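Local coordinates for beta-lactamase (Klebsiella pneumoniae, PDB 6KBY), which probably hydrolyses beta-lactam antibiotics as a class C serine beta-lactamase, and here carries adenosine monophosphate joined covalently to its active site, at residues Glu68-Leu72 / Lys321-Thr325; Thr232-Leu238 / Ile342-Ala346. One frame throughout, in Å; residues are numbered along the deposited sequence.

Contact 1: Glu68-Leu72 / Lys321-Thr325. With AMP (adenosine monophosphate), chain B.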
loop_
_atom_site.group_PDB
_atom_site.type_symbol
_atom_site.label_atom_id
_atom_site.label_comp_id
_atom_site.label_asym_id
_atom_site.label_seq_id
_atom_site.Cartn_x
_atom_site.Cartn_y
_atom_site.Cartn_z
ATOM N N GLU A 68 1.125 -8.951 8.030
ATOM C CA GLU A 68 1.098 -8.861 6.579
ATOM C C GLU A 68 0.228 -7.683 6.179
ATOM O O GLU A 68 -0.852 -7.472 6.740
ATOM C CB GLU A 68 0.510 -10.138 5.982
ATOM C CG GLU A 68 1.352 -11.359 6.287
ATOM C CD GLU A 68 0.712 -12.682 5.903
ATOM O OE1 GLU A 68 -0.367 -12.696 5.276
ATOM O OE2 GLU A 68 1.305 -13.725 6.244
ATOM N N VAL A 69 0.690 -6.915 5.196
ATOM C CA VAL A 69 -0.075 -5.773 4.726
ATOM C C VAL A 69 -0.528 -5.903 3.283
ATOM O O VAL A 69 -1.158 -4.974 2.760
ATOM C CB VAL A 69 0.647 -4.438 4.985
ATOM C CG1 VAL A 69 0.865 -4.268 6.482
ATOM C CG2 VAL A 69 1.967 -4.374 4.233
ATOM N N GLY A 70 -0.278 -7.040 2.634
ATOM C CA GLY A 70 -0.802 -7.251 1.299
ATOM C C GLY A 70 -0.500 -6.085 0.379
ATOM O O GLY A 70 0.656 -5.682 0.268
ATOM N N SER A 71 -1.523 -5.467 -0.223
ATOM C CA SER A 71 -1.297 -4.437 -1.241
ATOM C C SER A 71 -0.758 -3.111 -0.729
ATOM O O SER A 71 -0.430 -2.260 -1.566
ATOM C CB SER A 71 -2.560 -4.174 -2.041
ATOM O OG SER A 71 -2.893 -5.338 -2.760
ATOM N N LEU A 72 -0.641 -2.878 0.581
ATOM C CA LEU A 72 0.182 -1.738 0.962
ATOM C C LEU A 72 1.551 -1.878 0.330
ATOM O O LEU A 72 2.205 -0.871 0.043
ATOM C CB LEU A 72 0.307 -1.601 2.476
ATOM C CG LEU A 72 -0.990 -1.340 3.236
ATOM C CD1 LEU A 72 -0.696 -0.938 4.670
ATOM C CD2 LEU A 72 -1.791 -0.279 2.524
ATOM N N LYS A 321 -4.492 3.773 0.881
ATOM C CA LYS A 321 -4.319 2.484 0.228
ATOM C C LYS A 321 -4.797 1.380 1.159
ATOM O O LYS A 321 -4.462 1.369 2.348
ATOM C CB LYS A 321 -2.852 2.240 -0.143
ATOM C CG LYS A 321 -2.637 0.971 -0.975
ATOM C CD LYS A 321 -3.141 1.122 -2.414
ATOM C CE LYS A 321 -3.149 -0.206 -3.163
ATOM N NZ LYS A 321 -4.268 -1.081 -2.734
ATOM N N THR A 322 -5.565 0.444 0.607
ATOM C CA THR A 322 -5.947 -0.779 1.293
ATOM C C THR A 322 -4.948 -1.894 0.995
ATOM O O THR A 322 -4.266 -1.902 -0.036
ATOM C CB THR A 322 -7.330 -1.238 0.829
ATOM O OG1 THR A 322 -7.342 -1.301 -0.601
ATOM C CG2 THR A 322 -8.430 -0.292 1.316
ATOM N N GLY A 323 -4.902 -2.871 1.896
ATOM C CA GLY A 323 -4.139 -4.072 1.626
ATOM C C GLY A 323 -4.685 -5.259 2.386
ATOM O O GLY A 323 -5.114 -5.118 3.536
ATOM N N SER A 324 -4.673 -6.433 1.759
ATOM C CA SER A 324 -5.176 -7.629 2.419
ATOM C C SER A 324 -4.377 -8.837 1.962
ATOM O O SER A 324 -3.767 -8.830 0.896
ATOM C CB SER A 324 -6.652 -7.899 2.096
ATOM O OG SER A 324 -7.441 -6.726 2.205
ATOM N N THR A 325 -4.397 -9.876 2.789
ATOM C CA THR A 325 -4.051 -11.232 2.383
ATOM C C THR A 325 -5.175 -12.140 2.870
ATOM O O THR A 325 -6.149 -11.680 3.471
ATOM C CB THR A 325 -2.709 -11.690 2.966
ATOM O OG1 THR A 325 -2.833 -11.763 4.388
ATOM C CG2 THR A 325 -1.573 -10.734 2.597
HETATM P P AMP B . -4.182 -6.105 -2.342
HETATM O O1P AMP B . -4.111 -6.404 -0.877
HETATM O O2P AMP B . -5.350 -5.307 -2.857
HETATM O "O5'" AMP B . -4.027 -7.446 -3.179
HETATM C "C5'" AMP B . -2.995 -8.371 -2.867
HETATM C "C4'" AMP B . -3.541 -9.625 -2.235
HETATM O "O4'" AMP B . -4.294 -10.386 -3.218
HETATM C "C3'" AMP B . -2.493 -10.604 -1.724
HETATM O "O3'" AMP B . -2.005 -10.273 -0.438
HETATM C "C2'" AMP B . -3.215 -11.941 -1.791
HETATM O "O2'" AMP B . -4.110 -12.086 -0.696
HETATM C "C1'" AMP B . -4.035 -11.767 -3.067
HETATM N N9 AMP B . -3.296 -12.225 -4.258
HETATM C C8 AMP B . -2.824 -11.435 -5.247
HETATM N N7 AMP B . -2.191 -12.169 -6.201
HETATM C C5 AMP B . -2.254 -13.459 -5.814
HETATM C C6 AMP B . -1.786 -14.752 -6.359
HETATM N N6 AMP B . -1.107 -14.808 -7.528
HETATM N N1 AMP B . -2.055 -15.871 -5.645
HETATM C C2 AMP B . -2.728 -15.825 -4.478
HETATM N N3 AMP B . -3.184 -14.683 -3.926
HETATM C C4 AMP B . -2.982 -13.491 -4.536
#
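Lys321 lies along the Ser71-Leu72 corner, its chain kinked at CB-CG and CD-CE. Its CB and CG both sit against the Leu72 CD2 methyl, CG at 3.8 Å. Farther out, CE passes 3.8 Å from Ser71 O, and NZ ends 3.6 Å from Ser71 CB. The bend at chi4 (75°) brings NZ back to its own strand, where it donates to Thr322 O at 2.8 Å; it also bonds Tyr156 OH.

Ser71 OG is bonded covalently to the AMP phosphorus and is also hydrogen-bonded to Lys74 NZ. Phosphate O1P is gripped by two backbone N-H groups, one from each segment: Ser71 N at 2.8 Å and the straighter Ser324 N (164°) at 2.7 Å. On the nucleotide's other arm, ribose O3' donates to Ser324 O. Beyond it, Thr325 OG1 donates to Glu68 OE1 at 2.8 Å, nearly along the carboxylate C-O axis, while Glu68 OE2 is held by Tyr205 and Val218 N.

Gly70 and Gly323 let the backbones close in, with Gly323 CA 3.3 Å from Val69 O. This is the active site of a serine beta-lactamase: Ser71, apparently the SxxK serine, faces a KTG-type strand, and the Ser71 and Ser324 amides match the class C oxyanion hole.

Contact 2: Thr232-Leu238 / Ile342-Ala346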
loop_
_atom_site.group_PDB
_atom_site.type_symbol
_atom_site.label_atom_id
_atom_site.label_comp_id
_atom_site.label_asym_id
_atom_site.label_seq_id
_atom_site.Cartn_x
_atom_site.Cartn_y
_atom_site.Cartn_z
ATOM N N THR A 232 5.282 -5.941 8.383
ATOM C CA THR A 232 5.781 -4.732 9.029
ATOM C C THR A 232 4.982 -4.461 10.301
ATOM O O THR A 232 3.956 -5.092 10.565
ATOM C CB THR A 232 5.728 -3.556 8.048
ATOM O OG1 THR A 232 6.300 -2.393 8.646
ATOM C CG2 THR A 232 4.302 -3.262 7.643
ATOM N N THR A 233 5.479 -3.516 11.092
ATOM C CA THR A 233 4.802 -3.075 12.303
ATOM C C THR A 233 4.018 -1.798 12.026
ATOM O O THR A 233 4.306 -1.050 11.086
ATOM C CB THR A 233 5.798 -2.792 13.432
ATOM O OG1 THR A 233 6.598 -1.665 13.063
ATOM C CG2 THR A 233 6.689 -4.002 13.709
ATOM N N SER A 234 3.033 -1.535 12.885
ATOM C CA SER A 234 2.305 -0.278 12.764
ATOM C C SER A 234 3.220 0.920 12.988
ATOM O O SER A 234 3.033 1.968 12.362
ATOM C CB SER A 234 1.134 -0.251 13.741
ATOM O OG SER A 234 1.602 -0.290 15.075
ATOM N N SER A 235 4.231 0.780 13.850
ATOM C CA SER A 235 5.161 1.882 14.081
ATOM C C SER A 235 6.000 2.183 12.846
ATOM O O SER A 235 6.220 3.353 12.510
ATOM C CB SER A 235 6.049 1.561 15.279
ATOM O OG SER A 235 5.285 1.537 16.474
ATOM N N ASP A 236 6.492 1.145 12.166
ATOM C CA ASP A 236 7.228 1.385 10.927
ATOM C C ASP A 236 6.337 2.026 9.873
ATOM O O ASP A 236 6.773 2.925 9.146
ATOM C CB ASP A 236 7.830 0.090 10.379
ATOM C CG ASP A 236 9.246 -0.165 10.874
ATOM O OD1 ASP A 236 9.653 0.417 11.906
ATOM O OD2 ASP A 236 9.950 -0.977 10.230
ATOM N N LEU A 237 5.092 1.562 9.754
ATOM C CA LEU A 237 4.205 2.179 8.775
ATOM C C LEU A 237 3.831 3.599 9.159
ATOM O O LEU A 237 3.632 4.437 8.277
ATOM C CB LEU A 237 2.957 1.337 8.552
ATOM C CG LEU A 237 3.176 0.097 7.696
ATOM C CD1 LEU A 237 1.895 -0.726 7.646
ATOM C CD2 LEU A 237 3.641 0.454 6.285
ATOM N N LEU A 238 3.731 3.900 10.455
ATOM C CA LEU A 238 3.485 5.290 10.820
ATOM C C LEU A 238 4.670 6.166 10.434
ATOM O O LEU A 238 4.488 7.308 9.996
ATOM C CB LEU A 238 3.156 5.420 12.305
ATOM C CG LEU A 238 2.533 6.764 12.705
ATOM C CD1 LEU A 238 1.159 6.946 12.062
ATOM C CD2 LEU A 238 2.446 6.892 14.217
ATOM N N ILE A 342 -3.240 7.654 9.663
ATOM C CA ILE A 342 -3.629 6.477 10.418
ATOM C C ILE A 342 -3.176 5.224 9.683
ATOM O O ILE A 342 -3.224 5.149 8.448
ATOM C CB ILE A 342 -5.144 6.455 10.707
ATOM C CG1 ILE A 342 -5.512 5.276 11.608
ATOM C CG2 ILE A 342 -5.960 6.442 9.422
ATOM C CD1 ILE A 342 -6.936 5.339 12.108
ATOM N N VAL A 343 -2.727 4.245 10.466
ATOM C CA VAL A 343 -2.434 2.893 10.015
ATOM C C VAL A 343 -3.309 1.957 10.841
ATOM O O VAL A 343 -3.295 2.028 12.074
ATOM C CB VAL A 343 -0.952 2.550 10.256
ATOM C CG1 VAL A 343 -0.637 1.146 9.764
ATOM C CG2 VAL A 343 -0.037 3.583 9.617
ATOM N N MET A 344 -4.062 1.078 10.178
ATOM C CA MET A 344 -4.874 0.083 10.869
ATOM C C MET A 344 -4.466 -1.289 10.365
ATOM O O MET A 344 -4.659 -1.590 9.183
ATOM C CB MET A 344 -6.359 0.307 10.589
ATOM C CG MET A 344 -6.907 1.608 11.138
ATOM S SD MET A 344 -8.485 2.080 10.401
ATOM C CE MET A 344 -9.501 0.647 10.761
ATOM N N LEU A 345 -3.924 -2.120 11.256
ATOM C CA LEU A 345 -3.488 -3.464 10.909
ATOM C C LEU A 345 -4.299 -4.485 11.692
ATOM O O LEU A 345 -4.518 -4.323 12.897
ATOM C CB LEU A 345 -2.008 -3.661 11.230
ATOM C CG LEU A 345 -1.064 -2.609 10.651
ATOM C CD1 LEU A 345 0.373 -2.955 10.981
ATOM C CD2 LEU A 345 -1.258 -2.468 9.150
ATOM N N ALA A 346 -4.723 -5.546 11.010
ATOM C CA ALA A 346 -5.496 -6.619 11.617
ATOM C C ALA A 346 -5.021 -7.954 11.067
ATOM O O ALA A 346 -4.634 -8.056 9.897
ATOM C CB ALA A 346 -6.987 -6.489 11.296
#
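Val343 and Leu345, on one face of strand 340-346, pack against the first turns of helix 234-244: this is the helix-on-sheet layering of the alpha/beta domain of serine beta-lactamases. The short axes of 234-238 and 342-346 run nearly antiparallel (152°) and approach to 8.4 Å, with no hydrogen bond across the contact. The alternation of the strand sorts its side chains. Ile342 turns to the other face, where it meets Ala359 and Ile362 of helix 352-364.

Val343 splays its two methyls under the helix. With CG1 anti to the backbone N (chi1 -179°), that methyl reaches Leu237 CD1 at 3.8 Å and also touches Leu237 CB; the two side chains cross at about a right angle. CG2 moves on along the helix, 3.9 Å from Leu238 N and near the Leu238 CD1 methyl.

Met344 again goes to helix 352-364, against Val358 and Ala359. Leu345 returns to this side and forks: CD2 lies 3.9 Å from Leu237 CD1, beside the bulk of Val343, while CD1 runs to the start of the helix. That start is fixed by an N-cap, Thr233 OG1 accepting from Asp236 N at 3.0 Å, and by Ser234 OG bonding to Ser36 OG on the adjoining strand 34-41. Against this first turn, the Leu345 CD1 methyl comes 3.6 Å from Ser234 N and 3.9 Å from Ser234 CB.

Overall arrangement
Contacts 1 and 2 are neighbours, their centres about 11 Å apart, and both reach the large antiparallel sheet. Strands 317-325 and 340-346 are separated in it by 328-335 alone. Along the chain the segments alternate: 68-72, 232-238, 321-325, 342-346, so the turn ahead of helix 72-86 and the start of helix 234-244 come first and the two strands follow. The join between the contacts is apolar. Val69 CG1 touches Thr232 CG2, Leu237 CD1 and Leu345 CD2, and Leu72 CD1 meets Leu237 CD1 at 4.0 Å. The turn bearing the AMP-linked Ser71 therefore backs directly onto the helix-sheet core of contact 2, where the Leu345 side chain lies about 11 Å from the nucleotide.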